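Local structure of ABC-type branched-chain amino acid transport systems periplasmic component-like protein (Thermomonospora curvata, 4N03) at residues 59-64 with 319-324; 173-178 with 199-204; 270-275 with 375-380. The protein probably serves as the substrate-binding component of an ABC transporter, holding a fatty acid, here palmitic acid, between its two lobes. All blocks are in the same frame, centred on the assembly; numbering follows the deposited sequence. Where two conformers were deposited one is given.

In the fold
Contacts 1 and 2 lie on opposite sides of the chain's centre, about 37 Å apart centre to centre, and all three are partly buried. Contact 1 joins helices 47-66 and 309-330, which pack beside the four-stranded sheet; its chemistry is aromatic and aliphatic, with two waters at the polar end. Contacts 2 and 3 belong to the seven-stranded mixed sheet but share no strand. Contact 2 is bonded backbone to backbone at the edge strand 198-204, whereas contact 3, where strands 275-279 and 370-375 meet their loops, rests on a proline, with an exposed glutamate at its margin. Contact 2 comes closest to the palmitic acid, through Phe176.

Contact 1 of 3, residues 59-64 with 319-324; sequences LYYEEV and SIVVSA
Tyr60 lays one face of its ring over the backbone of Ser319, and this flat-on-backbone fit is the base of the contact. Ser319 N sits 3.8 Å above the ring plane, over its centre, while Tyr60 CZ comes within 3.5 Å of Ser319 CA. The ring gets there because CG is anti to the backbone N (chi1 -160°), which swings it out to the facing helix. The main bump from the other side is Val322. Its CG2 methyl enters the hollow between the two tyrosines, meeting Tyr60 CE1 at 3.8 Å obliquely and lying in the plane of the Tyr61 ring, at its edge, 4.0 Å from Tyr61 CE1. One turn on, Val64 closes this hollow, its CG2 reaching tip to tip toward Val322 CG1.

The helices, 47-66 and 309-330, run at 34° to each other with short-segment axes 10.6 Å apart, a separation bridged by the tyrosine rings. They pack on one layer of an alpha/beta lobe of the periplasmic binding protein fold, where Tyr61, Val64 and Val322 all touch Ile75 of strand 74-81.

Val321 offers a second bump: its CG1, placed between the backbone N and the carbonyl carbon, touches the phenol end of Tyr61 at the ring edge, 3.4 Å from Tyr61 OH. That hydroxyl is hydrogen-bonded to Gln57 of its own helix. The Tyr60 hydroxyl is instead tied to the facing helix through water: one molecule bonds it and donates to Ser319 O, and a second, in the plane of the ring, bonds both Tyr60 OH and Ser319 OG. Tyr315, of the same helix as Ser319, also makes an edge-to-face contact with the Tyr60 ring.

Contact 2 of 3, residues 173-178 with 199-204; sequences HVYFEG and VFELPI
Tyr175 lies across Pro203, its neighbour in the parallel pairing, with one ring face turned to the proline. Pro203 CA stands 3.8 Å from the ring centroid and 22° off its normal, a CH-pi contact, and Pro203 CB reaches on to Tyr175 OH at 3.4 Å. What folds the phenol over the adjoining strand is a chi1 of 69°, with CG lodged between the backbone N and the carbonyl carbon. At the ring edge, in its plane, a water bonds Tyr175 OH and donates to Glu201 OE1, while Glu201 OE2 forms a salt bridge with Lys189.

Strands 170-176 and 198-204, with helix 179-195 between them in sequence, form a right-handed beta-alpha-beta unit, the repeating element of this Rossmann-like lobe. Five backbone bonds join them, from His173 N to Phe200 O (2.8 Å) at one end to Glu177 N to Ile204 O at the other, each N-H pointing within about 26° of its acceptor.

On the face carrying Val174, Phe176, Leu202 and Ile204 the groups are apolar, and they pack at a slant. Val174 is divided between two partners, CG2 lying 3.9 Å from Leu202 CD1 and CG1 3.8 Å from Ile204 CD1. Ile204 has CG1 between its backbone N and carbonyl carbon, which carries CD1 across to the first strand. There CD1 also meets the edge of the Phe176 ring, near its plane, 3.7 Å from Phe176 CD1. Leu218 of helix 212-220 packs on Val174 and Leu202, and Gln234 of helix 232-244 on Phe176 and Ile204.

Contact 3 of 3, residues 270-275 with 375-380; sequences ALVEGF and PDEKAT
Pro375 makes nearly all the nonpolar contact, its ring standing between Leu271 and Phe275. Phe275 CD1, at the edge of its ring, meets Pro375 CD at 3.7 Å, the two side chains crossing at about a right angle, while Leu271 CD2 lies over the centre of the phenylalanine face. With CG anti to the backbone N (chi1 -175°), the aromatic edge is turned to the proline.

Two carbonyl oxygens lie against the proline ring: Leu271 O is 3.3 Å from Pro375 CG, and Phe275 O 3.4 Å from Pro375 CD. Were Pro375 an alanine, CG and CD would be gone, and the Phe275 edge and Leu271 carbonyl would probably face a gap.

The polar contact is slighter. In the conformer described here, one of two, Glu377 bends at chi2 (-80°) and OE1 comes to 3.5 Å from Val272 CG1, while Glu377 OE2 forms a salt bridge with Lys268. Lys374, the residue before Pro375, hydrogen-bonds Val272 O through its NZ, a further link between the two parts of the chain.

Within 375-380, Asp376 OD1, likewise in one of two conformers, accepts from Lys378 N (3.0 Å) from above the carboxylate plane. This is an Asx turn, set at the start of a type I beta turn from Asp376 to Ala379, in the connection between the antiparallel neighbours 370-375 and 383-390 of the mixed sheet.

Contact 1 of 3, residues 59-64 with 319-324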
ATOM      1  N   LEU A  59     -10.662   0.353  14.043  1.00 13.83           N
ATOM      2  CA  LEU A  59     -12.082   0.164  13.837  1.00 15.35           C
ATOM      3  C   LEU A  59     -12.430  -1.307  13.696  1.00 14.51           C
ATOM      4  O   LEU A  59     -13.358  -1.812  14.376  1.00 15.59           O
ATOM      5  CB  LEU A  59     -12.527   0.920  12.584  1.00 15.48           C
ATOM      6  CG  LEU A  59     -14.013   0.749  12.230  1.00 16.06           C
ATOM      7  CD1 LEU A  59     -14.991   1.269  13.240  1.00 18.87           C
ATOM      8  CD2 LEU A  59     -14.276   1.367  10.866  1.00 17.54           C
ATOM      9  N   TYR A  60     -11.688  -2.008  12.853  1.00 13.95           N
ATOM     10  CA  TYR A  60     -11.915  -3.433  12.662  1.00 14.31           C
ATOM     11  C   TYR A  60     -11.754  -4.194  14.012  1.00 14.70           C
ATOM     12  O   TYR A  60     -12.586  -5.019  14.382  1.00 15.51           O
ATOM     13  CB  TYR A  60     -10.929  -3.993  11.594  1.00 13.26           C
ATOM     14  CG  TYR A  60     -11.388  -5.307  10.998  1.00 13.95           C
ATOM     15  CD1 TYR A  60     -11.253  -6.515  11.696  1.00 15.15           C
ATOM     16  CD2 TYR A  60     -11.976  -5.359   9.749  1.00 15.13           C
ATOM     17  CE1 TYR A  60     -11.727  -7.708  11.143  1.00 14.55           C
ATOM     18  CE2 TYR A  60     -12.460  -6.513   9.209  1.00 17.02           C
ATOM     19  CZ  TYR A  60     -12.308  -7.704   9.899  1.00 17.00           C
ATOM     20  OH  TYR A  60     -12.812  -8.847   9.351  1.00 20.05           O
ATOM     21  N   TYR A  61     -10.655  -3.943  14.719  1.00 13.18           N
ATOM     22  CA  TYR A  61     -10.381  -4.681  15.946  1.00 14.18           C
ATOM     23  C   TYR A  61     -11.450  -4.356  16.996  1.00 15.28           C
ATOM     24  O   TYR A  61     -11.840  -5.247  17.738  1.00 17.07           O
ATOM     25  CB  TYR A  61      -8.988  -4.399  16.504  1.00 13.37           C
ATOM     26  CG  TYR A  61      -7.868  -4.721  15.534  1.00 12.68           C
ATOM     27  CD1 TYR A  61      -7.925  -5.835  14.708  1.00 11.80           C
ATOM     28  CD2 TYR A  61      -6.794  -3.885  15.392  1.00 12.39           C
ATOM     29  CE1 TYR A  61      -6.935  -6.114  13.796  1.00 11.63           C
ATOM     30  CE2 TYR A  61      -5.771  -4.176  14.469  1.00 12.15           C
ATOM     31  CZ  TYR A  61      -5.864  -5.277  13.660  1.00 10.86           C
ATOM     32  OH  TYR A  61      -4.931  -5.582  12.700  1.00 11.92           O
ATOM     33  N   GLU A  62     -11.899  -3.111  17.083  1.00 15.00           N
ATOM     34  CA  GLU A  62     -13.009  -2.772  17.991  1.00 15.56           C
ATOM     35  C   GLU A  62     -14.256  -3.588  17.630  1.00 16.98           C
ATOM     36  O   GLU A  62     -14.977  -4.068  18.550  1.00 19.52           O
ATOM     37  CB  GLU A  62     -13.290  -1.272  17.944  1.00 18.35           C
ATOM     38  CG  GLU A  62     -14.582  -0.830  18.634  1.00 24.22           C
ATOM     39  CD  GLU A  62     -14.910   0.641  18.354  1.00 31.24           C
ATOM     40  OE1 GLU A  62     -14.387   1.504  19.095  1.00 43.62           O
ATOM     41  OE2 GLU A  62     -15.688   0.925  17.388  1.00 37.13           O
ATOM     42  N   GLU A  63     -14.654  -3.647  16.379  1.00 17.02           N
ATOM     43  CA  GLU A  63     -15.808  -4.443  15.955  1.00 19.16           C
ATOM     44  C   GLU A  63     -15.656  -5.914  16.359  1.00 17.60           C
ATOM     45  O   GLU A  63     -16.602  -6.532  16.852  1.00 20.84           O
ATOM     46  CB  GLU A  63     -16.013  -4.340  14.445  1.00 18.29           C
ATOM     47  CG  GLU A  63     -16.446  -2.947  14.021  1.00 18.10           C
ATOM     48  CD  GLU A  63     -16.384  -2.698  12.521  1.00 19.36           C
ATOM     49  OE1 GLU A  63     -15.767  -3.497  11.754  1.00 20.83           O
ATOM     50  OE2 GLU A  63     -16.953  -1.642  12.103  1.00 21.35           O
ATOM     51  N   VAL A  64     -14.453  -6.469  16.165  1.00 16.99           N
ATOM     52  CA  VAL A  64     -14.167  -7.818  16.584  1.00 18.31           C
ATOM     53  C   VAL A  64     -14.274  -7.990  18.092  1.00 17.43           C
ATOM     54  O   VAL A  64     -14.902  -8.977  18.584  1.00 20.87           O
ATOM     55  CB  VAL A  64     -12.753  -8.264  16.095  1.00 18.27           C
ATOM     56  CG1 VAL A  64     -12.372  -9.563  16.758  1.00 18.83           C
ATOM     57  CG2 VAL A  64     -12.738  -8.415  14.584  1.00 17.76           C
ATOM     58  N   SER A 319      -8.637  -7.303   8.465  1.00 12.86           N
ATOM     59  CA  SER A 319      -9.445  -8.442   8.057  1.00 13.58           C
ATOM     60  C   SER A 319      -8.539  -9.670   7.825  1.00 13.07           C
ATOM     61  O   SER A 319      -8.850 -10.791   8.230  1.00 14.18           O
ATOM     62  CB  SER A 319     -10.184  -8.117   6.778  1.00 16.72           C
ATOM     63  OG  SER A 319     -10.943  -9.220   6.346  1.00 21.68           O
ATOM     64  N   ILE A 320      -7.393  -9.484   7.163  1.00 11.92           N
ATOM     65  CA  ILE A 320      -6.442 -10.570   6.888  1.00 11.66           C
ATOM     66  C   ILE A 320      -5.933 -11.170   8.187  1.00 11.48           C
ATOM     67  O   ILE A 320      -5.929 -12.405   8.362  1.00 11.54           O
ATOM     68  CB  ILE A 320      -5.266 -10.081   6.008  1.00 12.14           C
ATOM     69  CG1 ILE A 320      -5.754  -9.754   4.602  1.00 13.23           C
ATOM     70  CG2 ILE A 320      -4.175 -11.163   5.967  1.00 12.76           C
ATOM     71  CD1 ILE A 320      -4.753  -8.961   3.789  1.00 15.02           C
ATOM     72  N   VAL A 321      -5.435 -10.353   9.114  1.00 11.13           N
ATOM     73  CA  VAL A 321      -4.875 -10.896  10.321  1.00 11.01           C
ATOM     74  C   VAL A 321      -5.939 -11.594  11.181  1.00 11.82           C
ATOM     75  O   VAL A 321      -5.697 -12.629  11.793  1.00 12.11           O
ATOM     76  CB  VAL A 321      -4.052  -9.859  11.126  1.00 11.13           C
ATOM     77  CG1 VAL A 321      -4.931  -8.866  11.890  1.00 11.12           C
ATOM     78  CG2 VAL A 321      -3.124 -10.592  12.075  1.00 12.17           C
ATOM     79  N   VAL A 322      -7.143 -11.029  11.243  1.00 11.40           N
ATOM     80  CA  VAL A 322      -8.228 -11.622  12.041  1.00 12.62           C
ATOM     81  C   VAL A 322      -8.642 -12.978  11.443  1.00 12.62           C
ATOM     82  O   VAL A 322      -8.878 -13.918  12.189  1.00 13.11           O
ATOM     83  CB  VAL A 322      -9.412 -10.644  12.251  1.00 13.10           C
ATOM     84  CG1 VAL A 322     -10.573 -11.366  12.849  1.00 14.14           C
ATOM     85  CG2 VAL A 322      -8.963  -9.479  13.102  1.00 14.32           C
ATOM     86  N   SER A 323      -8.761 -13.067  10.124  1.00 13.29           N
ATOM     87  CA  SER A 323      -9.091 -14.345   9.500  0.60 13.17           C
ATOM     88  C   SER A 323      -8.062 -15.413   9.925  1.00 13.24           C
ATOM     89  O   SER A 323      -8.408 -16.539  10.270  1.00 14.65           O
ATOM     90  CB  SER A 323      -9.106 -14.221   7.968  0.60 14.47           C
ATOM     91  OG  SER A 323     -10.264 -13.519   7.534  0.60 14.75           O
ATOM     92  N   ALA A 324      -6.776 -15.052   9.896  1.00 12.90           N
ATOM     93  CA  ALA A 324      -5.712 -15.973  10.271  1.00 12.91           C
ATOM     94  C   ALA A 324      -5.777 -16.301  11.748  1.00 11.85           C
ATOM     95  O   ALA A 324      -5.644 -17.453  12.137  1.00 12.89           O
ATOM     96  CB  ALA A 324      -4.335 -15.415   9.906  1.00 12.83           C
TER
HETATM   97  O   HOH W   1     -11.565 -11.302   9.190  1.00 22.69           O
HETATM   98  O   HOH W   2     -13.521  -8.737   6.192  1.00 31.77           O

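Contact 2 of 3, residues 173-178 with 199-204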
ATOM      1  N   HIS A 173      10.217   9.615 -15.176  1.00  9.47           N
ATOM      2  CA  HIS A 173       9.778   9.012 -13.922  1.00  9.32           C
ATOM      3  C   HIS A 173      10.557   9.590 -12.772  1.00  9.71           C
ATOM      4  O   HIS A 173      11.769   9.420 -12.645  1.00 10.15           O
ATOM      5  CB  HIS A 173       9.949   7.495 -14.017  1.00  9.55           C
ATOM      6  CG  HIS A 173       9.206   6.747 -12.952  1.00  9.47           C
ATOM      7  ND1 HIS A 173       8.932   5.415 -13.082  1.00 10.18           N
ATOM      8  CD2 HIS A 173       8.685   7.156 -11.755  1.00  9.26           C
ATOM      9  CE1 HIS A 173       8.283   5.020 -11.999  1.00  9.24           C
ATOM     10  NE2 HIS A 173       8.115   6.057 -11.182  1.00  9.56           N
ATOM     11  N   VAL A 174       9.853  10.349 -11.933  1.00  9.50           N
ATOM     12  CA  VAL A 174      10.372  10.919 -10.716  1.00  9.86           C
ATOM     13  C   VAL A 174      10.120   9.921  -9.623  1.00  9.10           C
ATOM     14  O   VAL A 174       8.939   9.539  -9.414  1.00  9.86           O
ATOM     15  CB  VAL A 174       9.656  12.258 -10.397  1.00 10.18           C
ATOM     16  CG1 VAL A 174      10.131  12.824  -9.063  1.00 12.08           C
ATOM     17  CG2 VAL A 174       9.857  13.288 -11.504  1.00 11.26           C
ATOM     18  N   TYR A 175      11.136   9.474  -8.876  1.00  9.87           N
ATOM     19  CA  TYR A 175      10.933   8.334  -7.980  1.00  9.31           C
ATOM     20  C   TYR A 175      11.720   8.464  -6.713  1.00  9.52           C
ATOM     21  O   TYR A 175      12.930   8.843  -6.753  1.00  9.77           O
ATOM     22  CB  TYR A 175      11.282   7.010  -8.758  1.00  9.72           C
ATOM     23  CG  TYR A 175      12.760   6.841  -9.072  1.00  9.43           C
ATOM     24  CD1 TYR A 175      13.349   7.434 -10.175  1.00 10.28           C
ATOM     25  CD2 TYR A 175      13.563   6.132  -8.202  1.00  9.67           C
ATOM     26  CE1 TYR A 175      14.738   7.311 -10.404  1.00 10.82           C
ATOM     27  CE2 TYR A 175      14.942   6.007  -8.449  1.00 10.78           C
ATOM     28  CZ  TYR A 175      15.511   6.609  -9.528  1.00 10.88           C
ATOM     29  OH  TYR A 175      16.900   6.516  -9.715  1.00 12.05           O
ATOM     30  N   PHE A 176      11.148   8.031  -5.592  1.00  9.67           N
ATOM     31  CA  PHE A 176      11.858   7.905  -4.359  1.00  9.06           C
ATOM     32  C   PHE A 176      12.932   6.822  -4.542  1.00  9.58           C
ATOM     33  O   PHE A 176      12.647   5.678  -4.827  1.00 10.28           O
ATOM     34  CB  PHE A 176      10.937   7.483  -3.216  1.00  9.60           C
ATOM     35  CG  PHE A 176      10.087   8.543  -2.556  1.00  9.54           C
ATOM     36  CD1 PHE A 176      10.174   9.865  -2.840  1.00  9.95           C
ATOM     37  CD2 PHE A 176       9.200   8.150  -1.575  1.00 10.44           C
ATOM     38  CE1 PHE A 176       9.392  10.794  -2.154  1.00 10.65           C
ATOM     39  CE2 PHE A 176       8.394   9.055  -0.891  1.00 10.91           C
ATOM     40  CZ  PHE A 176       8.490  10.359  -1.201  1.00 10.22           C
ATOM     41  N   GLU A 177      14.179   7.182  -4.289  1.00 10.18           N
ATOM     42  CA  GLU A 177      15.292   6.260  -4.384  0.60 10.60           C
ATOM     43  C   GLU A 177      15.053   5.035  -3.495  1.00 11.10           C
ATOM     44  O   GLU A 177      14.504   5.121  -2.379  1.00 10.73           O
ATOM     45  CB  GLU A 177      16.605   7.001  -4.016  0.60 12.77           C
ATOM     46  CG  GLU A 177      16.666   7.538  -2.590  0.60 13.14           C
ATOM     47  CD  GLU A 177      17.997   8.056  -2.094  0.60 15.53           C
ATOM     48  OE1 GLU A 177      18.888   8.367  -2.873  0.60 15.80           O
ATOM     49  OE2 GLU A 177      18.144   8.142  -0.858  0.60 18.42           O
ATOM     50  N   GLY A 178      15.485   3.871  -3.988  1.00 10.62           N
ATOM     51  CA  GLY A 178      15.416   2.655  -3.224  1.00 11.12           C
ATOM     52  C   GLY A 178      14.168   1.816  -3.524  1.00 10.60           C
ATOM     53  O   GLY A 178      13.608   1.880  -4.605  1.00 11.36           O
ATOM     54  N   VAL A 199      12.973   6.282 -21.478  1.00 12.12           N
ATOM     55  CA  VAL A 199      12.735   6.670 -20.086  1.00 11.16           C
ATOM     56  C   VAL A 199      13.792   7.656 -19.621  1.00 11.34           C
ATOM     57  O   VAL A 199      14.986   7.417 -19.832  1.00 14.49           O
ATOM     58  CB  VAL A 199      12.737   5.459 -19.114  1.00 12.66           C
ATOM     59  CG1 VAL A 199      12.373   5.858 -17.695  1.00 14.09           C
ATOM     60  CG2 VAL A 199      11.749   4.418 -19.597  1.00 14.42           C
ATOM     61  N   PHE A 200      13.368   8.736 -19.007  1.00 10.23           N
ATOM     62  CA  PHE A 200      14.211   9.702 -18.356  1.00 10.39           C
ATOM     63  C   PHE A 200      13.951   9.556 -16.860  1.00 10.01           C
ATOM     64  O   PHE A 200      12.787   9.658 -16.390  1.00 11.76           O
ATOM     65  CB  PHE A 200      13.865  11.124 -18.830  1.00 11.32           C
ATOM     66  CG  PHE A 200      14.542  12.216 -18.072  1.00 12.44           C
ATOM     67  CD1 PHE A 200      15.880  12.262 -17.958  1.00 14.91           C
ATOM     68  CD2 PHE A 200      13.787  13.198 -17.462  1.00 14.88           C
ATOM     69  CE1 PHE A 200      16.512  13.257 -17.241  1.00 16.98           C
ATOM     70  CE2 PHE A 200      14.386  14.224 -16.785  1.00 17.49           C
ATOM     71  CZ  PHE A 200      15.765  14.247 -16.675  1.00 17.77           C
ATOM     72  N   GLU A 201      14.987   9.294 -16.097  1.00 11.05           N
ATOM     73  CA  GLU A 201      14.882   8.937 -14.687  1.00 10.61           C
ATOM     74  C   GLU A 201      15.309  10.073 -13.757  1.00 11.36           C
ATOM     75  O   GLU A 201      16.366  10.679 -13.976  1.00 13.59           O
ATOM     76  CB  GLU A 201      15.827   7.742 -14.426  1.00 12.42           C
ATOM     77  CG  GLU A 201      15.577   6.559 -15.321  1.00 12.92           C
ATOM     78  CD  GLU A 201      16.428   5.327 -15.024  1.00 12.16           C
ATOM     79  OE1 GLU A 201      17.014   5.258 -13.934  1.00 13.94           O
ATOM     80  OE2 GLU A 201      16.448   4.484 -15.951  1.00 15.67           O
ATOM     81  N   LEU A 202      14.518  10.369 -12.724  1.00 11.01           N
ATOM     82  CA  LEU A 202      14.788  11.479 -11.811  1.00 11.90           C
ATOM     83  C   LEU A 202      14.678  10.980 -10.403  1.00 10.71           C
ATOM     84  O   LEU A 202      13.560  11.005  -9.825  1.00 11.22           O
ATOM     85  CB  LEU A 202      13.813  12.636 -12.082  1.00 14.42           C
ATOM     86  CG  LEU A 202      14.057  13.493 -13.310  1.00 18.10           C
ATOM     87  CD1 LEU A 202      13.013  14.549 -13.494  1.00 17.31           C
ATOM     88  CD2 LEU A 202      15.362  14.281 -13.160  1.00 21.86           C
ATOM     89  N   PRO A 203      15.729  10.554  -9.749  1.00 11.51           N
ATOM     90  CA  PRO A 203      15.648  10.124  -8.367  1.00 11.16           C
ATOM     91  C   PRO A 203      15.453  11.297  -7.405  1.00 11.62           C
ATOM     92  O   PRO A 203      16.031  12.363  -7.595  1.00 13.01           O
ATOM     93  CB  PRO A 203      17.002   9.486  -8.097  1.00 11.99           C
ATOM     94  CG  PRO A 203      17.900  10.138  -9.077  1.00 14.84           C
ATOM     95  CD  PRO A 203      17.087  10.377 -10.307  1.00 13.12           C
ATOM     96  N   ILE A 204      14.635  11.085  -6.376  1.00 10.71           N
ATOM     97  CA  ILE A 204      14.377  12.072  -5.327  1.00 10.84           C
ATOM     98  C   ILE A 204      14.393  11.326  -4.001  1.00 11.31           C
ATOM     99  O   ILE A 204      14.382  10.118  -3.906  1.00 11.85           O
ATOM    100  CB  ILE A 204      13.107  12.894  -5.532  1.00 12.07           C
ATOM    101  CG1 ILE A 204      11.888  12.000  -5.599  1.00 10.65           C
ATOM    102  CG2 ILE A 204      13.185  13.770  -6.768  1.00 12.80           C
ATOM    103  CD1 ILE A 204      10.586  12.675  -5.260  1.00 11.74           C
TER
HETATM  104  O   HOH W   3      18.077   6.843 -11.990  1.00 15.54           O

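Contact 3 of 3, residues 270-275 with 375-380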
ATOM      1  N   ALA A 270      -4.873  20.929 -10.427  1.00 12.26           N
ATOM      2  CA  ALA A 270      -3.813  20.115 -11.049  1.00 12.58           C
ATOM      3  C   ALA A 270      -3.885  18.639 -10.671  1.00 10.75           C
ATOM      4  O   ALA A 270      -3.089  17.851 -11.214  1.00 12.22           O
ATOM      5  CB  ALA A 270      -2.460  20.666 -10.656  1.00 13.96           C
ATOM      6  N   LEU A 271      -4.861  18.267  -9.850  1.00 11.31           N
ATOM      7  CA  LEU A 271      -5.043  16.889  -9.471  1.00 11.18           C
ATOM      8  C   LEU A 271      -6.318  16.291 -10.038  1.00 11.61           C
ATOM      9  O   LEU A 271      -6.388  15.081 -10.242  1.00 11.99           O
ATOM     10  CB  LEU A 271      -5.013  16.722  -7.946  1.00 11.65           C
ATOM     11  CG  LEU A 271      -3.667  17.127  -7.336  1.00 11.87           C
ATOM     12  CD1 LEU A 271      -3.856  17.246  -5.840  1.00 13.60           C
ATOM     13  CD2 LEU A 271      -2.540  16.155  -7.737  1.00 13.26           C
ATOM     14  N   VAL A 272      -7.358  17.100 -10.312  1.00 11.40           N
ATOM     15  CA  VAL A 272      -8.662  16.562 -10.732  1.00 11.15           C
ATOM     16  C   VAL A 272      -8.841  16.458 -12.233  1.00 11.37           C
ATOM     17  O   VAL A 272      -9.873  15.999 -12.709  1.00 11.30           O
ATOM     18  CB  VAL A 272      -9.836  17.314 -10.088  1.00 12.46           C
ATOM     19  CG1 VAL A 272      -9.805  17.184  -8.569  1.00 12.65           C
ATOM     20  CG2 VAL A 272      -9.888  18.747 -10.565  1.00 13.16           C
ATOM     21  N   GLU A 273      -7.811  16.855 -12.969  1.00 11.54           N
ATOM     22  CA  GLU A 273      -7.691  16.516 -14.389  1.00 11.55           C
ATOM     23  C   GLU A 273      -6.244  16.230 -14.733  1.00 10.57           C
ATOM     24  O   GLU A 273      -5.375  16.883 -14.210  1.00 12.63           O
ATOM     25  CB  GLU A 273      -8.212  17.607 -15.323  1.00 15.24           C
ATOM     26  CG  GLU A 273      -7.494  18.898 -15.261  1.00 19.60           C
ATOM     27  CD  GLU A 273      -7.934  19.901 -16.336  1.00 22.46           C
ATOM     28  OE1 GLU A 273      -8.028  19.551 -17.527  1.00 24.21           O
ATOM     29  OE2 GLU A 273      -8.117  21.082 -15.988  1.00 27.06           O
ATOM     30  N   GLY A 274      -6.031  15.240 -15.584  1.00 11.24           N
ATOM     31  CA  GLY A 274      -4.695  14.926 -16.089  1.00 10.50           C
ATOM     32  C   GLY A 274      -3.783  14.187 -15.150  1.00  9.99           C
ATOM     33  O   GLY A 274      -2.601  14.034 -15.502  1.00 10.51           O
ATOM     34  N   PHE A 275      -4.304  13.688 -14.053  1.00 10.14           N
ATOM     35  CA  PHE A 275      -3.539  13.056 -12.994  1.00  9.66           C
ATOM     36  C   PHE A 275      -4.212  11.747 -12.612  1.00  9.38           C
ATOM     37  O   PHE A 275      -5.396  11.716 -12.189  1.00 10.24           O
ATOM     38  CB  PHE A 275      -3.459  14.008 -11.789  1.00 11.05           C
ATOM     39  CG  PHE A 275      -2.606  13.520 -10.668  1.00 10.66           C
ATOM     40  CD1 PHE A 275      -3.110  12.660  -9.741  1.00 11.92           C
ATOM     41  CD2 PHE A 275      -1.310  13.951 -10.495  1.00 10.79           C
ATOM     42  CE1 PHE A 275      -2.377  12.203  -8.699  1.00 14.02           C
ATOM     43  CE2 PHE A 275      -0.565  13.493  -9.439  1.00 12.25           C
ATOM     44  CZ  PHE A 275      -1.069  12.592  -8.549  1.00 12.67           C
ATOM     45  N   PRO A 375      -8.058  11.550  -8.655  1.00 10.05           N
ATOM     46  CA  PRO A 375      -8.648  12.449  -7.669  1.00 10.64           C
ATOM     47  C   PRO A 375      -9.966  13.052  -8.140  1.00 10.68           C
ATOM     48  O   PRO A 375     -10.109  13.388  -9.313  1.00 11.25           O
ATOM     49  CB  PRO A 375      -7.595  13.513  -7.497  1.00 10.28           C
ATOM     50  CG  PRO A 375      -6.328  12.851  -7.854  1.00 10.39           C
ATOM     51  CD  PRO A 375      -6.686  11.956  -9.002  1.00 11.44           C
ATOM     52  N   ASP A 376     -10.921  13.203  -7.208  1.00 10.63           N
ATOM     53  CA  ASP A 376     -12.255  13.793  -7.480  0.70 12.48           C
ATOM     54  C   ASP A 376     -12.817  14.297  -6.195  1.00 13.40           C
ATOM     55  O   ASP A 376     -12.998  13.526  -5.289  1.00 15.01           O
ATOM     56  CB  ASP A 376     -13.148  12.723  -8.064  0.70 13.07           C
ATOM     57  CG  ASP A 376     -14.463  13.259  -8.630  0.70 14.57           C
ATOM     58  OD1 ASP A 376     -14.876  14.407  -8.310  0.70 18.13           O
ATOM     59  OD2 ASP A 376     -15.085  12.508  -9.399  0.70 15.43           O
ATOM     60  N   GLU A 377     -13.031  15.585  -6.114  1.00 14.85           N
ATOM     61  CA  GLU A 377     -13.537  16.151  -4.884  0.60 17.41           C
ATOM     62  C   GLU A 377     -14.997  15.767  -4.602  1.00 17.51           C
ATOM     63  O   GLU A 377     -15.448  15.826  -3.464  1.00 23.98           O
ATOM     64  CB  GLU A 377     -13.350  17.664  -4.917  0.60 20.53           C
ATOM     65  CG  GLU A 377     -14.310  18.424  -5.821  0.60 23.69           C
ATOM     66  CD  GLU A 377     -13.967  18.426  -7.321  0.60 26.30           C
ATOM     67  OE1 GLU A 377     -13.171  17.582  -7.880  0.60 21.88           O
ATOM     68  OE2 GLU A 377     -14.526  19.349  -7.957  0.60 28.73           O
ATOM     69  N   LYS A 378     -15.709  15.357  -5.640  0.60 16.58           N
ATOM     70  CA  LYS A 378     -17.119  14.979  -5.569  0.60 18.62           C
ATOM     71  C   LYS A 378     -17.342  13.549  -5.081  0.60 22.08           C
ATOM     72  O   LYS A 378     -18.466  13.141  -4.829  0.60 23.58           O
ATOM     73  CB  LYS A 378     -17.770  15.121  -6.962  0.60 23.83           C
ATOM     74  CG  LYS A 378     -17.567  16.498  -7.577  0.60 26.95           C
ATOM     75  CD  LYS A 378     -18.330  16.698  -8.873  0.60 32.29           C
ATOM     76  CE  LYS A 378     -18.403  18.184  -9.181  0.60 35.22           C
ATOM     77  NZ  LYS A 378     -19.727  18.541  -9.735  0.60 34.45           N
ATOM     78  N   ALA A 379     -16.288  12.772  -4.954  1.00 16.62           N
ATOM     79  CA  ALA A 379     -16.419  11.363  -4.696  1.00 15.92           C
ATOM     80  C   ALA A 379     -16.077  11.016  -3.283  1.00 14.27           C
ATOM     81  O   ALA A 379     -15.186  11.614  -2.691  1.00 14.83           O
ATOM     82  CB  ALA A 379     -15.463  10.628  -5.651  1.00 16.50           C
ATOM     83  N   THR A 380     -16.734   9.987  -2.769  1.00 14.64           N
ATOM     84  CA  THR A 380     -16.403   9.435  -1.469  1.00 14.68           C
ATOM     85  C   THR A 380     -14.945   8.948  -1.500  1.00 13.90           C
ATOM     86  O   THR A 380     -14.540   8.217  -2.399  1.00 15.61           O
ATOM     87  CB  THR A 380     -17.362   8.293  -1.137  1.00 16.03           C
ATOM     88  OG1 THR A 380     -18.701   8.791  -1.204  1.00 19.69           O
ATOM     89  CG2 THR A 380     -17.140   7.746   0.272  1.00 15.78           C
TER